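Local coordinates for ATP-dependent DNA ligase (Mycobacterium tuberculosis, PDB 6NHX), which seals breaks in double-stranded DNA, consuming ATP and releasing AMP and diphosphate, and partners Ku in non-homologous end joining, at residues Glu4-Ala9 and Arg47-Ser52; Gln192-Gly197 and Ala274-Ser279; Gln25-Gly30 and Lys168-Arg173. The protein carries 1 engineered substitution. One frame throughout, in Å; residues are numbered along the deposited sequence.

Contact 1: residues Glu4-Ala9 and Arg47-Ser52; sequences EFDNLA and RLRSRS. With ATP (adenosine-5'-triphosphate), chain B.
Arg-47 and Arg-49 reach from the outermost strand 45-50 of an antiparallel sheet in the nucleotidyltransferase domain and pin down the N-terminal loop, whose residues 5-7 form a short 3-10 turn. The packing is anchored by Phe-5, whose ring also rests on Leu-38 and Val-76 of the same sheet. With CG anti to the backbone N (chi1 178°), the ring swings under the Arg-49 chain, and Arg-49 CD sits over one face, 3.7 Å from the Phe-5 ring centroid.

Beyond that methylene the Arg-49 chain bends at chi3, and its guanidinium presents its NE/NH2 edge to Leu-8 O. Both nitrogens grip this single acceptor: Arg-49 NE to Leu-8 O is 2.9 Å, lying in the carbonyl plane on a lone pair, whereas Arg-49 NH2 reaches the same Leu-8 O from above that plane at 3.1 Å. The backbone of Asp-6 lies over a face of this guanidinium. A water links Arg-49 NH1 to Asp-6 OD1, and another joins Leu-8 O to Ser-50 O, so that Leu-8 O takes three donors: NE, NH2 and the water.

Asp-6 OD1 also forms a salt bridge with Arg-47 NH2 at 2.9 Å, met on its syn side, with carboxylate and guanidinium standing nearly perpendicular (89°). Arg-47 is shared: Glu-40 on the adjacent strand takes its NH1.

Farther along the same segment, Arg-51 extends to the ATP gamma-phosphate, placing NH1 2.8 Å from ATP O3G in a nearly straight bond and NH2 at the same distance from ATP O2G.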
loop_
_atom_site.group_PDB
_atom_site.type_symbol
_atom_site.label_atom_id
_atom_site.label_comp_id
_atom_site.label_asym_id
_atom_site.label_seq_id
_atom_site.Cartn_x
_atom_site.Cartn_y
_atom_site.Cartn_z
ATOM N N GLU A 4 -10.537 18.035 15.299
ATOM C CA GLU A 4 -11.797 17.432 14.874
ATOM C C GLU A 4 -11.495 16.256 13.963
ATOM O O GLU A 4 -10.964 16.454 12.867
ATOM C CB GLU A 4 -12.643 18.447 14.114
ATOM C CG GLU A 4 -13.404 19.405 14.984
ATOM C CD GLU A 4 -14.505 20.091 14.220
ATOM O OE1 GLU A 4 -14.708 21.308 14.425
ATOM O OE2 GLU A 4 -15.162 19.410 13.404
ATOM N N PHE A 5 -11.860 15.049 14.402
ATOM C CA PHE A 5 -11.616 13.849 13.607
ATOM C C PHE A 5 -12.261 13.952 12.228
ATOM O O PHE A 5 -11.684 13.504 11.228
ATOM C CB PHE A 5 -12.154 12.633 14.368
ATOM C CG PHE A 5 -12.003 11.330 13.622
ATOM C CD1 PHE A 5 -10.754 10.749 13.451
ATOM C CD2 PHE A 5 -13.115 10.691 13.087
ATOM C CE1 PHE A 5 -10.617 9.553 12.769
ATOM C CE2 PHE A 5 -12.983 9.498 12.400
ATOM C CZ PHE A 5 -11.741 8.927 12.244
ATOM N N ASP A 6 -13.445 14.557 12.147
ATOM C CA ASP A 6 -14.210 14.576 10.908
ATOM C C ASP A 6 -13.669 15.558 9.880
ATOM O O ASP A 6 -14.235 15.651 8.786
ATOM C CB ASP A 6 -15.684 14.864 11.198
ATOM C CG ASP A 6 -16.394 13.677 11.813
ATOM O OD1 ASP A 6 -15.954 12.530 11.584
ATOM O OD2 ASP A 6 -17.393 13.889 12.530
ATOM N N ASN A 7 -12.608 16.294 10.198
ATOM C CA ASN A 7 -11.904 17.118 9.221
ATOM C C ASN A 7 -10.528 16.571 8.871
ATOM O O ASN A 7 -9.807 17.200 8.089
ATOM C CB ASN A 7 -11.754 18.552 9.740
ATOM C CG ASN A 7 -13.044 19.339 9.656
ATOM O OD1 ASN A 7 -14.082 18.813 9.253
ATOM N ND2 ASN A 7 -12.987 20.611 10.038
ATOM N N LEU A 8 -10.162 15.410 9.405
ATOM C CA LEU A 8 -8.787 14.933 9.363
ATOM C C LEU A 8 -8.501 14.164 8.083
ATOM O O LEU A 8 -9.318 13.354 7.632
ATOM C CB LEU A 8 -8.547 13.995 10.543
ATOM C CG LEU A 8 -8.075 14.576 11.866
ATOM C CD1 LEU A 8 -7.622 13.426 12.750
ATOM C CD2 LEU A 8 -6.949 15.569 11.639
ATOM N N ALA A 9 -7.317 14.402 7.521
ATOM C CA ALA A 9 -6.767 13.643 6.413
ATOM C C ALA A 9 -5.340 13.240 6.755
ATOM O O ALA A 9 -4.653 13.951 7.494
ATOM C CB ALA A 9 -6.761 14.476 5.122
ATOM N N ARG A 47 -14.787 4.455 14.560
ATOM C CA ARG A 47 -15.146 5.088 13.298
ATOM C C ARG A 47 -13.889 5.248 12.457
ATOM O O ARG A 47 -12.791 5.452 12.988
ATOM C CB ARG A 47 -15.792 6.452 13.516
ATOM C CG ARG A 47 -17.063 6.356 14.339
ATOM C CD ARG A 47 -17.614 7.712 14.694
ATOM N NE ARG A 47 -17.961 8.503 13.518
ATOM C CZ ARG A 47 -17.439 9.691 13.245
ATOM N NH1 ARG A 47 -16.533 10.217 14.056
ATOM N NH2 ARG A 47 -17.820 10.355 12.165
ATOM N N LEU A 48 -14.053 5.147 11.134
ATOM C CA LEU A 48 -12.923 5.034 10.220
ATOM C C LEU A 48 -13.003 6.069 9.107
ATOM O O LEU A 48 -14.079 6.328 8.560
ATOM C CB LEU A 48 -12.878 3.640 9.599
ATOM C CG LEU A 48 -12.882 2.459 10.569
ATOM C CD1 LEU A 48 -13.004 1.155 9.799
ATOM C CD2 LEU A 48 -11.628 2.445 11.428
ATOM N N ARG A 49 -11.850 6.635 8.754
ATOM C CA ARG A 49 -11.739 7.545 7.624
ATOM C C ARG A 49 -10.651 7.038 6.694
ATOM O O ARG A 49 -9.559 6.680 7.146
ATOM C CB ARG A 49 -11.400 8.965 8.090
ATOM C CG ARG A 49 -12.576 9.692 8.692
ATOM C CD ARG A 49 -12.147 10.999 9.341
ATOM N NE ARG A 49 -11.788 12.002 8.343
ATOM C CZ ARG A 49 -12.668 12.748 7.681
ATOM N NH1 ARG A 49 -13.967 12.612 7.919
ATOM N NH2 ARG A 49 -12.252 13.633 6.788
ATOM N N SER A 50 -10.953 7.000 5.401
ATOM C CA SER A 50 -9.978 6.574 4.412
ATOM C C SER A 50 -9.069 7.741 4.046
ATOM O O SER A 50 -9.241 8.871 4.511
ATOM C CB SER A 50 -10.682 6.037 3.170
ATOM O OG SER A 50 -11.420 7.063 2.531
ATOM N N ARG A 51 -8.096 7.467 3.179
ATOM C CA ARG A 51 -7.184 8.522 2.751
ATOM C C ARG A 51 -7.925 9.654 2.043
ATOM O O ARG A 51 -7.516 10.815 2.132
ATOM C CB ARG A 51 -6.092 7.928 1.863
ATOM C CG ARG A 51 -5.021 8.918 1.449
ATOM C CD ARG A 51 -5.061 9.060 -0.032
ATOM N NE ARG A 51 -3.974 9.861 -0.580
ATOM C CZ ARG A 51 -2.733 9.427 -0.764
ATOM N NH1 ARG A 51 -2.384 8.198 -0.416
ATOM N NH2 ARG A 51 -1.839 10.230 -1.313
ATOM N N SER A 52 -9.026 9.340 1.363
ATOM C CA SER A 52 -9.828 10.334 0.660
ATOM C C SER A 52 -10.820 11.049 1.567
ATOM O O SER A 52 -11.702 11.750 1.059
ATOM C CB SER A 52 -10.589 9.672 -0.489
ATOM O OG SER A 52 -11.709 8.956 0.001
HETATM P PG ATP B . 1.019 7.791 -1.722
HETATM O O1G ATP B . 2.261 8.219 -0.965
HETATM O O2G ATP B . 0.329 8.892 -2.504
HETATM O O3G ATP B . 0.060 6.995 -0.856
HETATM P PB ATP B . 1.472 5.193 -2.993
HETATM O O1B ATP B . 2.048 4.769 -4.320
HETATM O O2B ATP B . 0.125 4.684 -2.529
HETATM O O3B ATP B . 1.529 6.802 -2.904
HETATM P PA ATP B . 3.953 4.191 -1.874
HETATM O O1A ATP B . 4.829 5.028 -2.754
HETATM O O2A ATP B . 3.722 2.714 -2.057
HETATM O O3A ATP B . 2.519 4.892 -1.826
HETATM O "O5'" ATP B . 4.288 4.539 -0.328
HETATM C "C5'" ATP B . 3.801 3.708 0.722
HETATM C "C4'" ATP B . 2.362 4.073 1.099
HETATM O "O4'" ATP B . 2.044 3.352 2.289
HETATM C "C3'" ATP B . 2.166 5.540 1.417
HETATM O "O3'" ATP B . 0.793 5.869 1.223
HETATM C "C2'" ATP B . 2.456 5.557 2.891
HETATM O "O2'" ATP B . 1.880 6.692 3.554
HETATM C "C1'" ATP B . 1.827 4.253 3.372
HETATM N N9 ATP B . 2.559 3.667 4.513
HETATM C C8 ATP B . 2.923 2.367 4.650
HETATM N N7 ATP B . 3.551 2.161 5.840
HETATM C C5 ATP B . 3.564 3.350 6.472
HETATM C C6 ATP B . 4.087 3.835 7.741
HETATM N N6 ATP B . 4.740 3.008 8.565
HETATM N N1 ATP B . 3.911 5.132 8.034
HETATM C C2 ATP B . 3.276 5.982 7.218
HETATM N N3 ATP B . 2.783 5.610 6.026
HETATM C C4 ATP B . 2.919 4.331 5.610
HETATM O O HOH W 1 -15.462 10.700 9.736
HETATM O O HOH W 2 -9.052 11.633 5.489
#

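Contact 2: residues Gln192-Gly197 and Ala274-Ser279; sequences QEVVIG and AEVRYS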
loop_
_atom_site.group_PDB
_atom_site.type_symbol
_atom_site.label_atom_id
_atom_site.label_comp_id
_atom_site.label_asym_id
_atom_site.label_seq_id
_atom_site.Cartn_x
_atom_site.Cartn_y
_atom_site.Cartn_z
ATOM N N GLN A 192 7.086 0.085 -11.306
ATOM C CA GLN A 192 6.678 0.689 -12.567
ATOM C C GLN A 192 5.171 0.534 -12.701
ATOM O O GLN A 192 4.641 -0.560 -12.486
ATOM C CB GLN A 192 7.382 -0.009 -13.738
ATOM C CG GLN A 192 6.953 0.459 -15.130
ATOM C CD GLN A 192 7.268 1.916 -15.380
ATOM O OE1 GLN A 192 8.417 2.351 -15.213
ATOM N NE2 GLN A 192 6.253 2.689 -15.784
ATOM N N GLU A 193 4.488 1.630 -13.032
ATOM C CA GLU A 193 3.095 1.566 -13.432
ATOM C C GLU A 193 2.999 1.022 -14.850
ATOM O O GLU A 193 3.784 1.386 -15.744
ATOM C CB GLU A 193 2.462 2.955 -13.370
ATOM C CG GLU A 193 2.422 3.515 -11.958
ATOM C CD GLU A 193 2.174 5.004 -11.931
ATOM O OE1 GLU A 193 1.869 5.589 -12.992
ATOM O OE2 GLU A 193 2.287 5.593 -10.836
ATOM N N VAL A 194 2.019 0.146 -15.058
ATOM C CA VAL A 194 1.781 -0.464 -16.361
ATOM C C VAL A 194 0.284 -0.482 -16.621
ATOM O O VAL A 194 -0.526 -0.358 -15.703
ATOM C CB VAL A 194 2.355 -1.895 -16.469
ATOM C CG1 VAL A 194 3.876 -1.897 -16.325
ATOM C CG2 VAL A 194 1.708 -2.797 -15.432
ATOM N N VAL A 195 -0.089 -0.612 -17.889
ATOM C CA VAL A 195 -1.483 -0.799 -18.282
ATOM C C VAL A 195 -1.686 -2.255 -18.680
ATOM O O VAL A 195 -0.845 -2.845 -19.375
ATOM C CB VAL A 195 -1.870 0.164 -19.421
ATOM C CG1 VAL A 195 -3.291 -0.107 -19.931
ATOM C CG2 VAL A 195 -1.722 1.600 -18.953
ATOM N N ILE A 196 -2.782 -2.853 -18.214
ATOM C CA ILE A 196 -3.091 -4.236 -18.557
ATOM C C ILE A 196 -3.690 -4.292 -19.954
ATOM O O ILE A 196 -4.672 -3.601 -20.249
ATOM C CB ILE A 196 -4.048 -4.843 -17.523
ATOM C CG1 ILE A 196 -3.417 -4.776 -16.127
ATOM C CG2 ILE A 196 -4.379 -6.262 -17.920
ATOM C CD1 ILE A 196 -4.380 -5.153 -15.006
ATOM N N GLY A 197 -3.099 -5.115 -20.825
ATOM C CA GLY A 197 -3.651 -5.302 -22.152
ATOM C C GLY A 197 -4.282 -6.653 -22.428
ATOM O O GLY A 197 -4.950 -6.850 -23.444
ATOM N N ALA A 274 -1.864 -0.939 -13.278
ATOM C CA ALA A 274 -1.348 -1.753 -12.195
ATOM C C ALA A 274 0.068 -1.304 -11.880
ATOM O O ALA A 274 0.710 -0.602 -12.661
ATOM C CB ALA A 274 -1.318 -3.226 -12.586
ATOM N N GLU A 275 0.562 -1.710 -10.720
ATOM C CA GLU A 275 1.942 -1.469 -10.341
ATOM C C GLU A 275 2.658 -2.800 -10.239
ATOM O O GLU A 275 2.124 -3.753 -9.658
ATOM C CB GLU A 275 2.023 -0.742 -9.002
ATOM C CG GLU A 275 2.446 0.698 -9.129
ATOM C CD GLU A 275 2.451 1.407 -7.797
ATOM O OE1 GLU A 275 2.971 2.539 -7.731
ATOM O OE2 GLU A 275 1.936 0.831 -6.818
ATOM N N VAL A 276 3.850 -2.868 -10.818
ATOM C CA VAL A 276 4.678 -4.054 -10.692
ATOM C C VAL A 276 6.063 -3.655 -10.201
ATOM O O VAL A 276 6.534 -2.535 -10.428
ATOM C CB VAL A 276 4.748 -4.842 -12.015
ATOM C CG1 VAL A 276 3.336 -5.255 -12.459
ATOM C CG2 VAL A 276 5.409 -4.019 -13.073
ATOM N N ARG A 277 6.705 -4.577 -9.504
ATOM C CA ARG A 277 8.105 -4.448 -9.141
ATOM C C ARG A 277 8.946 -5.093 -10.227
ATOM O O ARG A 277 8.489 -5.980 -10.941
ATOM C CB ARG A 277 8.368 -5.179 -7.832
ATOM C CG ARG A 277 7.442 -4.775 -6.685
ATOM C CD ARG A 277 7.742 -5.599 -5.453
ATOM N NE ARG A 277 6.673 -5.519 -4.465
ATOM C CZ ARG A 277 5.624 -6.326 -4.448
ATOM N NH1 ARG A 277 5.493 -7.282 -5.364
ATOM N NH2 ARG A 277 4.707 -6.174 -3.509
ATOM N N TYR A 278 10.187 -4.636 -10.354
ATOM C CA TYR A 278 11.069 -5.189 -11.370
ATOM C C TYR A 278 12.498 -4.897 -10.955
ATOM O O TYR A 278 12.762 -3.990 -10.158
ATOM C CB TYR A 278 10.768 -4.603 -12.763
ATOM C CG TYR A 278 11.182 -3.156 -12.897
ATOM C CD1 TYR A 278 12.387 -2.808 -13.497
ATOM C CD2 TYR A 278 10.375 -2.134 -12.409
ATOM C CE1 TYR A 278 12.769 -1.498 -13.604
ATOM C CE2 TYR A 278 10.752 -0.812 -12.511
ATOM C CZ TYR A 278 11.952 -0.499 -13.109
ATOM O OH TYR A 278 12.327 0.818 -13.208
ATOM N N SER A 279 13.428 -5.663 -11.528
ATOM C CA SER A 279 14.840 -5.395 -11.287
ATOM C C SER A 279 15.346 -4.338 -12.256
ATOM O O SER A 279 15.750 -3.244 -11.849
ATOM C CB SER A 279 15.656 -6.685 -11.407
ATOM O OG SER A 279 15.425 -7.311 -12.653
HETATM O O HOH W 3 10.217 2.298 -12.749
#
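Gln-192 and Val-276 exchange both of their backbone hydrogen bonds, as do Val-194 and Ala-274, making an antiparallel pairing within the OB-fold domain; Gln-192 N to Val-276 O and Val-194 N to Ala-274 O are each 2.8 Å. Between them Glu-193 faces Glu-275 as a non-hydrogen-bonded pair, where Glu-193 CA approaches Ala-274 O at 3.3 Å in a CA-H...O contact.

On one face the aliphatic side chains of Val-194, Val-276 and Ala-274 pack together, next to Gln-192. Val-194 CG1 meets Val-276 CG2 at 4.2 Å, the two side chains crossing at about a right angle, and Ala-274 CB fits beside Val-194 CG2. Further along, Tyr-278 CE2 lies against Gln-192 CB. The Gln-192 chain bends at chi2 (63°), which carries NE2 back onto the carbonyl of the next residue, Glu-193 O, at 2.8 Å; a water lies between its OE1 and Tyr-278 OH, and the C-terminal residues Val-305 and Glu-307 bind the same amide.

On the other face Glu-193 and Glu-275 run side by side, Glu-193 OE2 lying 4.4 Å from Glu-275 OE1. Lys-299 pairs with Glu-193 and, weakly, with Glu-275, which probably eases this repulsion. Glu-275 also forms salt bridges to Arg-293 and Arg-296, both ATP-binding, consistent with a second-shell role, positioning these arginines.

Strand 208-217 flanks strand 190-201, with Met-213 packing on Val-194 and Val-276, while strand 291-295 borders strand 273-278 and sets Trp-292 against Ala-274.

Contact 3: residues Gln25-Gly30 and Lys168-Arg173; sequences QWAFEG and KRRDSR. With ATP (adenosine-5'-triphosphate), chain B.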
loop_
_atom_site.group_PDB
_atom_site.type_symbol
_atom_site.label_atom_id
_atom_site.label_comp_id
_atom_site.label_asym_id
_atom_site.label_seq_id
_atom_site.Cartn_x
_atom_site.Cartn_y
_atom_site.Cartn_z
ATOM N N GLN A 25 18.400 12.127 14.347
ATOM C CA GLN A 25 17.304 12.968 13.896
ATOM C C GLN A 25 16.098 12.210 13.361
ATOM O O GLN A 25 15.019 12.804 13.272
ATOM C CB GLN A 25 17.784 13.964 12.829
ATOM C CG GLN A 25 18.559 15.143 13.405
ATOM C CD GLN A 25 20.057 14.919 13.387
ATOM O OE1 GLN A 25 20.731 15.081 14.406
ATOM N NE2 GLN A 25 20.589 14.540 12.227
ATOM N N TRP A 26 16.230 10.918 13.030
ATOM C CA TRP A 26 15.198 10.214 12.286
ATOM C C TRP A 26 14.845 8.901 12.965
ATOM O O TRP A 26 15.735 8.165 13.398
ATOM C CB TRP A 26 15.670 9.906 10.855
ATOM C CG TRP A 26 15.854 11.101 10.017
ATOM C CD1 TRP A 26 16.969 11.867 9.950
ATOM C CD2 TRP A 26 14.894 11.695 9.143
ATOM N NE1 TRP A 26 16.776 12.898 9.073
ATOM C CE2 TRP A 26 15.513 12.809 8.546
ATOM C CE3 TRP A 26 13.588 11.370 8.771
ATOM C CZ2 TRP A 26 14.861 13.618 7.620
ATOM C CZ3 TRP A 26 12.942 12.165 7.861
ATOM C CH2 TRP A 26 13.577 13.279 7.284
ATOM N N ALA A 27 13.550 8.605 13.007
ATOM C CA ALA A 27 13.037 7.288 13.361
ATOM C C ALA A 27 12.703 6.553 12.073
ATOM O O ALA A 27 12.382 7.179 11.060
ATOM C CB ALA A 27 11.784 7.425 14.230
ATOM N N PHE A 28 12.782 5.221 12.112
ATOM C CA PHE A 28 12.577 4.403 10.922
ATOM C C PHE A 28 11.504 3.364 11.193
ATOM O O PHE A 28 11.573 2.628 12.188
ATOM C CB PHE A 28 13.883 3.733 10.510
ATOM C CG PHE A 28 14.969 4.721 10.233
ATOM C CD1 PHE A 28 14.926 5.520 9.101
ATOM C CD2 PHE A 28 16.001 4.901 11.134
ATOM C CE1 PHE A 28 15.912 6.460 8.868
ATOM C CE2 PHE A 28 16.975 5.848 10.914
ATOM C CZ PHE A 28 16.942 6.616 9.766
ATOM N N GLU A 29 10.498 3.328 10.325
ATOM C CA GLU A 29 9.413 2.368 10.416
ATOM C C GLU A 29 9.400 1.488 9.179
ATOM O O GLU A 29 9.838 1.914 8.097
ATOM C CB GLU A 29 8.069 3.099 10.463
ATOM C CG GLU A 29 7.793 3.891 11.735
ATOM C CD GLU A 29 6.393 4.486 11.748
ATOM O OE1 GLU A 29 6.212 5.534 12.388
ATOM O OE2 GLU A 29 5.485 3.910 11.117
ATOM N N GLY A 30 8.888 0.278 9.308
ATOM C CA GLY A 30 8.582 -0.513 8.136
ATOM C C GLY A 30 7.483 0.118 7.302
ATOM O O GLY A 30 6.565 0.768 7.812
ATOM N N LYS A 168 10.827 9.049 9.600
ATOM C CA LYS A 168 10.062 10.174 10.112
ATOM C C LYS A 168 10.935 10.969 11.070
ATOM O O LYS A 168 11.566 10.396 11.965
ATOM C CB LYS A 168 8.779 9.681 10.794
ATOM C CG LYS A 168 7.895 8.908 9.828
ATOM C CD LYS A 168 6.695 8.265 10.530
ATOM C CE LYS A 168 5.825 7.489 9.551
ATOM N NZ LYS A 168 4.716 6.789 10.278
ATOM N N ARG A 169 11.003 12.279 10.862
ATOM C CA ARG A 169 11.851 13.101 11.714
ATOM C C ARG A 169 11.360 13.056 13.154
ATOM O O ARG A 169 10.162 13.207 13.429
ATOM C CB ARG A 169 11.827 14.543 11.215
ATOM C CG ARG A 169 12.829 14.841 10.126
ATOM C CD ARG A 169 13.049 16.346 9.945
ATOM N NE ARG A 169 13.742 16.908 11.097
ATOM C CZ ARG A 169 15.058 17.075 11.179
ATOM N NH1 ARG A 169 15.841 16.739 10.161
ATOM N NH2 ARG A 169 15.591 17.584 12.284
ATOM N N ARG A 170 12.290 12.845 14.086
ATOM C CA ARG A 170 11.902 12.716 15.487
ATOM C C ARG A 170 11.250 13.988 16.023
ATOM O O ARG A 170 10.403 13.913 16.920
ATOM C CB ARG A 170 13.122 12.326 16.318
ATOM C CG ARG A 170 13.593 10.905 16.026
ATOM C CD ARG A 170 14.852 10.538 16.782
ATOM N NE ARG A 170 15.172 9.119 16.634
ATOM C CZ ARG A 170 14.565 8.135 17.292
ATOM N NH1 ARG A 170 13.599 8.407 18.156
ATOM N NH2 ARG A 170 14.921 6.875 17.082
ATOM N N ASP A 171 11.626 15.150 15.499
ATOM C CA ASP A 171 11.109 16.428 15.973
ATOM C C ASP A 171 9.860 16.900 15.229
ATOM O O ASP A 171 9.423 18.032 15.453
ATOM C CB ASP A 171 12.207 17.506 15.909
ATOM C CG ASP A 171 12.667 17.805 14.486
ATOM O OD1 ASP A 171 13.677 18.528 14.329
ATOM O OD2 ASP A 171 12.034 17.339 13.519
ATOM N N SER A 172 9.273 16.074 14.356
ATOM C CA SER A 172 8.281 16.576 13.412
ATOM C C SER A 172 6.861 16.561 13.985
ATOM O O SER A 172 6.454 15.631 14.692
ATOM C CB SER A 172 8.333 15.821 12.073
ATOM O OG SER A 172 8.114 14.431 12.206
ATOM N N ARG A 173 6.104 17.595 13.634
ATOM C CA ARG A 173 4.688 17.668 13.941
ATOM C C ARG A 173 3.895 16.835 12.931
ATOM O O ARG A 173 4.415 16.374 11.910
ATOM C CB ARG A 173 4.225 19.127 13.983
ATOM C CG ARG A 173 3.428 19.611 12.769
ATOM C CD ARG A 173 3.164 21.122 12.803
ATOM N NE ARG A 173 2.267 21.530 13.889
ATOM C CZ ARG A 173 0.962 21.259 13.950
ATOM N NH1 ARG A 173 0.368 20.566 12.984
ATOM N NH2 ARG A 173 0.245 21.689 14.987
HETATM P PG ATP B . 1.019 7.791 -1.722
HETATM O O1G ATP B . 2.261 8.219 -0.965
HETATM O O2G ATP B . 0.329 8.892 -2.504
HETATM O O3G ATP B . 0.060 6.995 -0.856
HETATM P PB ATP B . 1.472 5.193 -2.993
HETATM O O1B ATP B . 2.048 4.769 -4.320
HETATM O O2B ATP B . 0.125 4.684 -2.529
HETATM O O3B ATP B . 1.529 6.802 -2.904
HETATM P PA ATP B . 3.953 4.191 -1.874
HETATM O O1A ATP B . 4.829 5.028 -2.754
HETATM O O2A ATP B . 3.722 2.714 -2.057
HETATM O O3A ATP B . 2.519 4.892 -1.826
HETATM O "O5'" ATP B . 4.288 4.539 -0.328
HETATM C "C5'" ATP B . 3.801 3.708 0.722
HETATM C "C4'" ATP B . 2.362 4.073 1.099
HETATM O "O4'" ATP B . 2.044 3.352 2.289
HETATM C "C3'" ATP B . 2.166 5.540 1.417
HETATM O "O3'" ATP B . 0.793 5.869 1.223
HETATM C "C2'" ATP B . 2.456 5.557 2.891
HETATM O "O2'" ATP B . 1.880 6.692 3.554
HETATM C "C1'" ATP B . 1.827 4.253 3.372
HETATM N N9 ATP B . 2.559 3.667 4.513
HETATM C C8 ATP B . 2.923 2.367 4.650
HETATM N N7 ATP B . 3.551 2.161 5.840
HETATM C C5 ATP B . 3.564 3.350 6.472
HETATM C C6 ATP B . 4.087 3.835 7.741
HETATM N N6 ATP B . 4.740 3.008 8.565
HETATM N N1 ATP B . 3.911 5.132 8.034
HETATM C C2 ATP B . 3.276 5.982 7.218
HETATM N N3 ATP B . 2.783 5.610 6.026
HETATM C C4 ATP B . 2.919 4.331 5.610
HETATM O O HOH W 4 14.469 15.267 14.454
HETATM O O HOH W 5 16.339 5.752 14.554
#
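Lys-168 and Glu-29 meet at the N1/N6 edge of the adenine of ATP, where strands 26-31 and 164-169 pair antiparallel. Lys-168 is fully extended beyond CG, with chi2 to chi4 all near 180°, and this reach takes NZ to both partners: 2.9 Å from Glu-29 OE1, a salt bridge whose hydrogen bond is weak, and 2.9 Å from ATP N1. Glu-29, likewise extended, crosses it obliquely and divides its carboxylate. Its OE2 accepts from ATP N6 at 2.8 Å in a nearly straight bond (169°), while OE1 is also bound by the hydroxyl of Tyr-124. Gly-30 O takes a second bond from ATP N6, and Trp-183 adds a cation-pi contact to Lys-168.

The backbones are joined by Ala-27 and Lys-168, which bond in both directions, and by Arg-170 N to Gln-25 O at 2.8 Å. On the opposite face of the pairing from Lys-168, Arg-169 lies across the Trp-26 indole. Its CG sits over the face of the six-membered ring, 3.3 Å from the Trp-26 ring centroid, a close CH-pi contact. A bend at chi3 (69°) then directs the guanidinium to Asp-171, gripped side-on through NE and NH2, one nitrogen to each carboxylate oxygen. That bidentate bridge lies within the type I turn 169-172, where Ser-172 OG donates to Arg-169 O at 2.7 Å.

Arg-170 runs along the 25-27 backbone, its guanidinium laid over Ala-27 CB; NE bonds weakly to Trp-26 O and more firmly to Ala-23 O.

Donation to N1 combined with acceptance from N6 reads the Watson-Crick edge of adenine, consistent with ATP selection in the nucleotide pocket of the covalent nucleotidyltransferase fold of DNA ligases.

ATP is the common reference for all three contacts. Contact 3 engages the adenine and contact 1, through Arg-51, the gamma-phosphate, their centres about 23 Å apart and nearest atoms about 9 Å. Their segments alternate along the chain, so the nucleotidyltransferase domain interleaves them around one pocket. Contact 2 follows later in sequence, in the OB-fold domain, with its centre about 30 Å from those of each of the others. It nevertheless brings the Glu-275 side chain to about 4 Å from ATP and about 7 Å from that of Asp-33, a probable manganese ligand. This proximity accords with a closed domain arrangement in which the OB domain supplies arginines to the nucleotide.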